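Local structure of putative TetR-family transcriptional regulator (Syntrophomonas wolfei subsp. wolfei, 3LWJ) at residues Leu95-Phe100 with Glu180-Met185; Leu168-Trp171 with Lys175-Thr178. The protein probably binds DNA through an N-terminal helix-turn-helix, as a dimeric transcriptional regulator of the TetR family. All blocks are in the same frame, centred on the assembly; numbering follows the deposited sequence.

Interaction 1: residues Leu95-Phe100 with Glu180-Met185; sequences LTMEVF and EEMIEM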
loop_
_atom_site.group_PDB
_atom_site.type_symbol
_atom_site.label_atom_id
_atom_site.label_comp_id
_atom_site.label_asym_id
_atom_site.label_seq_id
_atom_site.Cartn_x
_atom_site.Cartn_y
_atom_site.Cartn_z
ATOM N N LEU A 95 5.411 3.843 -18.002
ATOM C CA LEU A 95 6.150 5.087 -17.763
ATOM C C LEU A 95 6.299 5.401 -16.305
ATOM O O LEU A 95 7.394 5.762 -15.879
ATOM C CB LEU A 95 5.485 6.322 -18.396
ATOM C CG LEU A 95 5.788 6.599 -19.836
ATOM C CD1 LEU A 95 5.053 7.868 -20.266
ATOM C CD2 LEU A 95 7.306 6.682 -20.068
ATOM N N THR A 96 5.201 5.324 -15.540
ATOM C CA THR A 96 5.265 5.683 -14.137
ATOM C C THR A 96 6.224 4.746 -13.438
ATOM O O THR A 96 7.055 5.185 -12.649
ATOM C CB THR A 96 3.892 5.601 -13.432
ATOM O OG1 THR A 96 2.970 6.482 -14.071
ATOM C CG2 THR A 96 4.037 5.948 -11.968
HETATM N N MSE A 97 6.102 3.457 -13.731
HETATM C CA MSE A 97 6.931 2.441 -13.051
HETATM C C MSE A 97 8.420 2.721 -13.401
HETATM O O MSE A 97 9.325 2.537 -12.559
HETATM C CB MSE A 97 6.530 0.978 -13.419
HETATM C CG MSE A 97 5.225 0.269 -12.712
HETATM SE SE MSE A 97 4.643 1.249 -11.129
HETATM C CE MSE A 97 5.474 0.165 -9.739
ATOM N N GLU A 98 8.691 3.192 -14.617
ATOM C CA GLU A 98 10.085 3.538 -14.984
ATOM C C GLU A 98 10.594 4.783 -14.235
ATOM O O GLU A 98 11.771 4.856 -13.895
ATOM C CB GLU A 98 10.271 3.748 -16.498
ATOM C CG GLU A 98 9.955 2.536 -17.421
ATOM C CD GLU A 98 11.020 1.422 -17.464
ATOM O OE1 GLU A 98 12.085 1.541 -16.784
ATOM O OE2 GLU A 98 10.775 0.419 -18.201
ATOM N N VAL A 99 9.737 5.769 -13.964
ATOM C CA VAL A 99 10.177 6.925 -13.170
ATOM C C VAL A 99 10.550 6.427 -11.762
ATOM O O VAL A 99 11.587 6.806 -11.221
ATOM C CB VAL A 99 9.105 8.053 -13.119
ATOM C CG1 VAL A 99 9.535 9.170 -12.221
ATOM C CG2 VAL A 99 8.806 8.593 -14.511
ATOM N N PHE A 100 9.721 5.550 -11.188
ATOM C CA PHE A 100 10.051 4.965 -9.893
ATOM C C PHE A 100 11.472 4.369 -9.946
ATOM O O PHE A 100 12.285 4.678 -9.084
ATOM C CB PHE A 100 9.060 3.867 -9.473
ATOM C CG PHE A 100 7.684 4.347 -9.112
ATOM C CD1 PHE A 100 7.446 5.606 -8.670
ATOM C CD2 PHE A 100 6.626 3.467 -9.154
ATOM C CE1 PHE A 100 6.167 6.017 -8.301
ATOM C CE2 PHE A 100 5.364 3.868 -8.795
ATOM C CZ PHE A 100 5.144 5.168 -8.368
ATOM N N GLU A 180 11.197 -6.311 -13.614
ATOM C CA GLU A 180 10.403 -6.806 -14.727
ATOM C C GLU A 180 9.044 -7.383 -14.298
ATOM O O GLU A 180 8.006 -7.095 -14.893
ATOM C CB GLU A 180 11.183 -7.901 -15.452
ATOM C CG GLU A 180 10.449 -8.415 -16.683
ATOM C CD GLU A 180 10.186 -7.283 -17.662
ATOM O OE1 GLU A 180 11.187 -6.712 -18.159
ATOM O OE2 GLU A 180 8.996 -6.943 -17.905
ATOM N N GLU A 181 9.083 -8.245 -13.290
ATOM C CA GLU A 181 7.886 -8.822 -12.705
ATOM C C GLU A 181 6.955 -7.748 -12.176
ATOM O O GLU A 181 5.754 -7.888 -12.286
ATOM C CB GLU A 181 8.261 -9.797 -11.591
ATOM C CG GLU A 181 8.837 -11.085 -12.132
ATOM C CD GLU A 181 9.486 -11.944 -11.061
ATOM O OE1 GLU A 181 9.834 -11.458 -9.953
ATOM O OE2 GLU A 181 9.628 -13.134 -11.332
HETATM N N MSE A 182 7.507 -6.662 -11.635
HETATM C CA MSE A 182 6.697 -5.573 -11.104
HETATM C C MSE A 182 6.008 -4.842 -12.223
HETATM O O MSE A 182 4.823 -4.549 -12.157
HETATM C CB MSE A 182 7.568 -4.592 -10.339
HETATM C CG MSE A 182 6.933 -3.246 -10.032
HETATM SE SE MSE A 182 8.236 -1.928 -9.325
HETATM C CE MSE A 182 9.260 -1.571 -10.937
ATOM N N ILE A 183 6.762 -4.565 -13.279
ATOM C CA ILE A 183 6.209 -3.867 -14.423
ATOM C C ILE A 183 5.102 -4.748 -15.035
ATOM O O ILE A 183 3.963 -4.267 -15.227
ATOM C CB ILE A 183 7.309 -3.485 -15.441
ATOM C CG1 ILE A 183 8.238 -2.430 -14.819
ATOM C CG2 ILE A 183 6.694 -2.974 -16.744
ATOM C CD1 ILE A 183 9.552 -2.171 -15.646
ATOM N N GLU A 184 5.398 -6.041 -15.245
ATOM C CA GLU A 184 4.412 -6.978 -15.856
ATOM C C GLU A 184 3.125 -7.063 -15.036
ATOM O O GLU A 184 2.035 -7.014 -15.588
ATOM C CB GLU A 184 5.003 -8.389 -16.056
ATOM C CG GLU A 184 3.976 -9.455 -16.477
HETATM N N MSE A 185 3.261 -7.177 -13.717
HETATM C CA MSE A 185 2.091 -7.267 -12.843
HETATM C C MSE A 185 1.201 -6.061 -13.024
HETATM O O MSE A 185 -0.022 -6.183 -13.144
HETATM C CB MSE A 185 2.546 -7.325 -11.380
HETATM C CG MSE A 185 1.407 -7.301 -10.339
HETATM SE SE MSE A 185 2.149 -7.265 -8.572
HETATM C CE MSE A 185 2.876 -9.041 -8.615
#

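Interaction 2: residues Leu168-Trp171 with Lys175-Thr178; sequences LYKW and KAIT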
loop_
_atom_site.group_PDB
_atom_site.type_symbol
_atom_site.label_atom_id
_atom_site.label_comp_id
_atom_site.label_asym_id
_atom_site.label_seq_id
_atom_site.Cartn_x
_atom_site.Cartn_y
_atom_site.Cartn_z
ATOM N N LEU A 168 5.752 -1.600 -6.086
ATOM C CA LEU A 168 7.041 -0.922 -5.832
ATOM C C LEU A 168 7.660 -1.457 -4.532
ATOM O O LEU A 168 8.821 -1.806 -4.463
ATOM C CB LEU A 168 6.837 0.603 -5.687
ATOM C CG LEU A 168 8.079 1.494 -5.508
ATOM C CD1 LEU A 168 9.149 1.202 -6.613
ATOM C CD2 LEU A 168 7.638 3.016 -5.449
ATOM N N TYR A 169 6.852 -1.508 -3.480
ATOM C CA TYR A 169 7.323 -1.978 -2.186
ATOM C C TYR A 169 7.869 -3.409 -2.271
ATOM O O TYR A 169 8.929 -3.706 -1.729
ATOM C CB TYR A 169 6.205 -1.846 -1.148
ATOM C CG TYR A 169 6.263 -2.769 0.055
ATOM C CD1 TYR A 169 6.952 -2.422 1.204
ATOM C CD2 TYR A 169 5.567 -3.971 0.058
ATOM C CE1 TYR A 169 6.961 -3.278 2.323
ATOM C CE2 TYR A 169 5.552 -4.816 1.178
ATOM C CZ TYR A 169 6.261 -4.470 2.300
ATOM O OH TYR A 169 6.234 -5.316 3.412
ATOM N N LYS A 170 7.177 -4.283 -2.981
ATOM C CA LYS A 170 7.643 -5.668 -3.124
ATOM C C LYS A 170 8.931 -5.793 -3.932
ATOM O O LYS A 170 9.715 -6.740 -3.721
ATOM C CB LYS A 170 6.561 -6.573 -3.722
ATOM C CG LYS A 170 5.349 -6.756 -2.817
ATOM C CD LYS A 170 4.350 -7.902 -3.280
ATOM C CE LYS A 170 4.952 -9.317 -3.336
ATOM N NZ LYS A 170 3.969 -10.419 -3.033
ATOM N N TRP A 171 9.173 -4.863 -4.848
ATOM C CA TRP A 171 10.433 -4.887 -5.607
ATOM C C TRP A 171 11.566 -4.299 -4.781
ATOM O O TRP A 171 12.535 -5.007 -4.442
ATOM C CB TRP A 171 10.286 -4.139 -6.910
ATOM C CG TRP A 171 11.568 -3.850 -7.620
ATOM C CD1 TRP A 171 12.507 -4.752 -8.030
ATOM C CD2 TRP A 171 12.027 -2.569 -8.058
ATOM N NE1 TRP A 171 13.538 -4.101 -8.666
ATOM C CE2 TRP A 171 13.259 -2.761 -8.703
ATOM C CE3 TRP A 171 11.508 -1.278 -7.974
ATOM C CZ2 TRP A 171 13.992 -1.709 -9.245
ATOM C CZ3 TRP A 171 12.242 -0.229 -8.526
ATOM C CH2 TRP A 171 13.469 -0.454 -9.143
ATOM N N LYS A 175 12.327 -7.114 -2.043
ATOM C CA LYS A 175 13.173 -7.814 -3.014
ATOM C C LYS A 175 12.530 -9.160 -3.338
ATOM O O LYS A 175 13.234 -10.123 -3.512
ATOM C CB LYS A 175 14.590 -8.081 -2.465
ATOM C CG LYS A 175 15.244 -6.985 -1.625
ATOM C CD LYS A 175 15.849 -5.902 -2.491
ATOM C CE LYS A 175 16.559 -4.846 -1.639
ATOM N NZ LYS A 175 16.412 -3.491 -2.254
ATOM N N ALA A 176 11.199 -9.229 -3.357
ATOM C CA ALA A 176 10.462 -10.491 -3.589
ATOM C C ALA A 176 10.128 -10.688 -5.081
ATOM O O ALA A 176 9.849 -11.792 -5.519
ATOM C CB ALA A 176 9.167 -10.515 -2.726
ATOM N N ILE A 177 10.194 -9.614 -5.867
ATOM C CA ILE A 177 9.958 -9.689 -7.285
ATOM C C ILE A 177 11.028 -8.868 -8.010
ATOM O O ILE A 177 11.639 -8.008 -7.416
ATOM C CB ILE A 177 8.543 -9.152 -7.682
ATOM C CG1 ILE A 177 8.330 -7.687 -7.235
ATOM C CG2 ILE A 177 7.427 -10.019 -7.100
ATOM C CD1 ILE A 177 6.965 -7.070 -7.696
ATOM N N THR A 178 11.219 -9.121 -9.299
ATOM C CA THR A 178 12.130 -8.320 -10.100
ATOM C C THR A 178 11.410 -7.076 -10.633
ATOM O O THR A 178 10.172 -7.002 -10.653
ATOM C CB THR A 178 12.694 -9.126 -11.272
ATOM O OG1 THR A 178 11.623 -9.565 -12.116
ATOM C CG2 THR A 178 13.491 -10.352 -10.768
#

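Interaction 1: residues Leu95-Phe100 with Glu180-Met185
Glu98 brings one carboxylate oxygen to each of two tasks: OE2 lies 3.8 Å from CD1 of Ile183, while OE1 forms a salt bridge with Lys179. The chain bends at chi2 (-77°), and this turn carries the partly exposed acid across the isoleucine at about a right angle. Lys179 takes up the polar end of Glu98; the other contacts between the segments are apolar. Among these, Met97, modelled like Met182 as selenomethionine, carries the contact. Its CB is 4.1 Å from Ile183 CG1, and its chain, nearly eclipsed at chi2 (-15°), folds so that CE ends 3.5 Å from SE of Met182. The same methyl lies in the plane of the Phe100 ring, at its edge. Long, flexible side chains suit this place: the axes of the two short segments run roughly antiparallel (152°) and come no closer than 10.3 Å, a spacing spanned by the folded Met97 and the largely extended Met182, bent only at its last torsion. No hydrogen bond joins the two segments. This is buried helix packing within the all-helical C-terminal part of a TetR-type subunit: Met97 and Met182 both rest on Ser167 of helix 153-173, whereas Thr96 and Val99 pack on helix 56-79.

Interaction 2: residues Leu168-Trp171 with Lys175-Thr178
Lys170 and Trp171, near the end of helix 153-173, meet the tight connection to helix 179-195 in a C-terminal cap and, a few residues on, a capping box at the start of helix 179-195. The backbone bonds come first. Lys170 O accepts from Ala176 N at 2.9 Å, with the donor nearly on the line of the carbonyl bond (C=O...N 171°). Lys175 turns the chain with positive phi (55°), as in a Schellman motif, but the bond joins residues six positions apart, against five in the classical motif, consistent with the wider pi-type turn at 169-171. Lys175 N gives Trp171 O only a weak bond of 3.2 Å. Lys175, exposed in the turn, folds its long chain back so that NZ bonds to Val172 O.

At the other end, Thr178 caps helix 179-195: its OG1 is 3.1 Å from Glu181 N, and Glu181 OE1 accepts from Thr178 N in return. A short hydroxyl side chain is well suited to this N-cap.

Apolar packing fills the bend. Ile177 has CG1 between its backbone N and carbonyl carbon (chi1 58°), which directs CD1 to 4.0 Å from Lys170 CB and puts CG1 4.1 Å from Trp171 CB. Lysine suits position 170: its CB packs on Ile177 while its NZ bonds to His158 NE2 of the second subunit. The indole of Trp171 presents its edge to the connection, where CD1 lies 3.4 Å from Ile177 O, near the ring plane.

Helix 179-195 is involved in both contacts: interaction 2 builds the turn that leads into it from helix 153-173, and interaction 1 packs its first turns against helix 85-102. Interaction 2 lies along the chain within the loop that interaction 1 closes. Their chemistry follows their places. Interaction 1 is buried and joins distant parts of the chain mainly by apolar side chains, with the carboxylate of Glu98 touching Ile183 and no hydrogen bond between its segments; interaction 2, at the surface, is local and combines backbone bonds and capping with apolar packing of Ile177. Met182 connects them physically, its SE 3.6 Å from Trp171 CE3 and its CB 3.7 Å from Ile177 CD1, while Phe100 packs on Leu168.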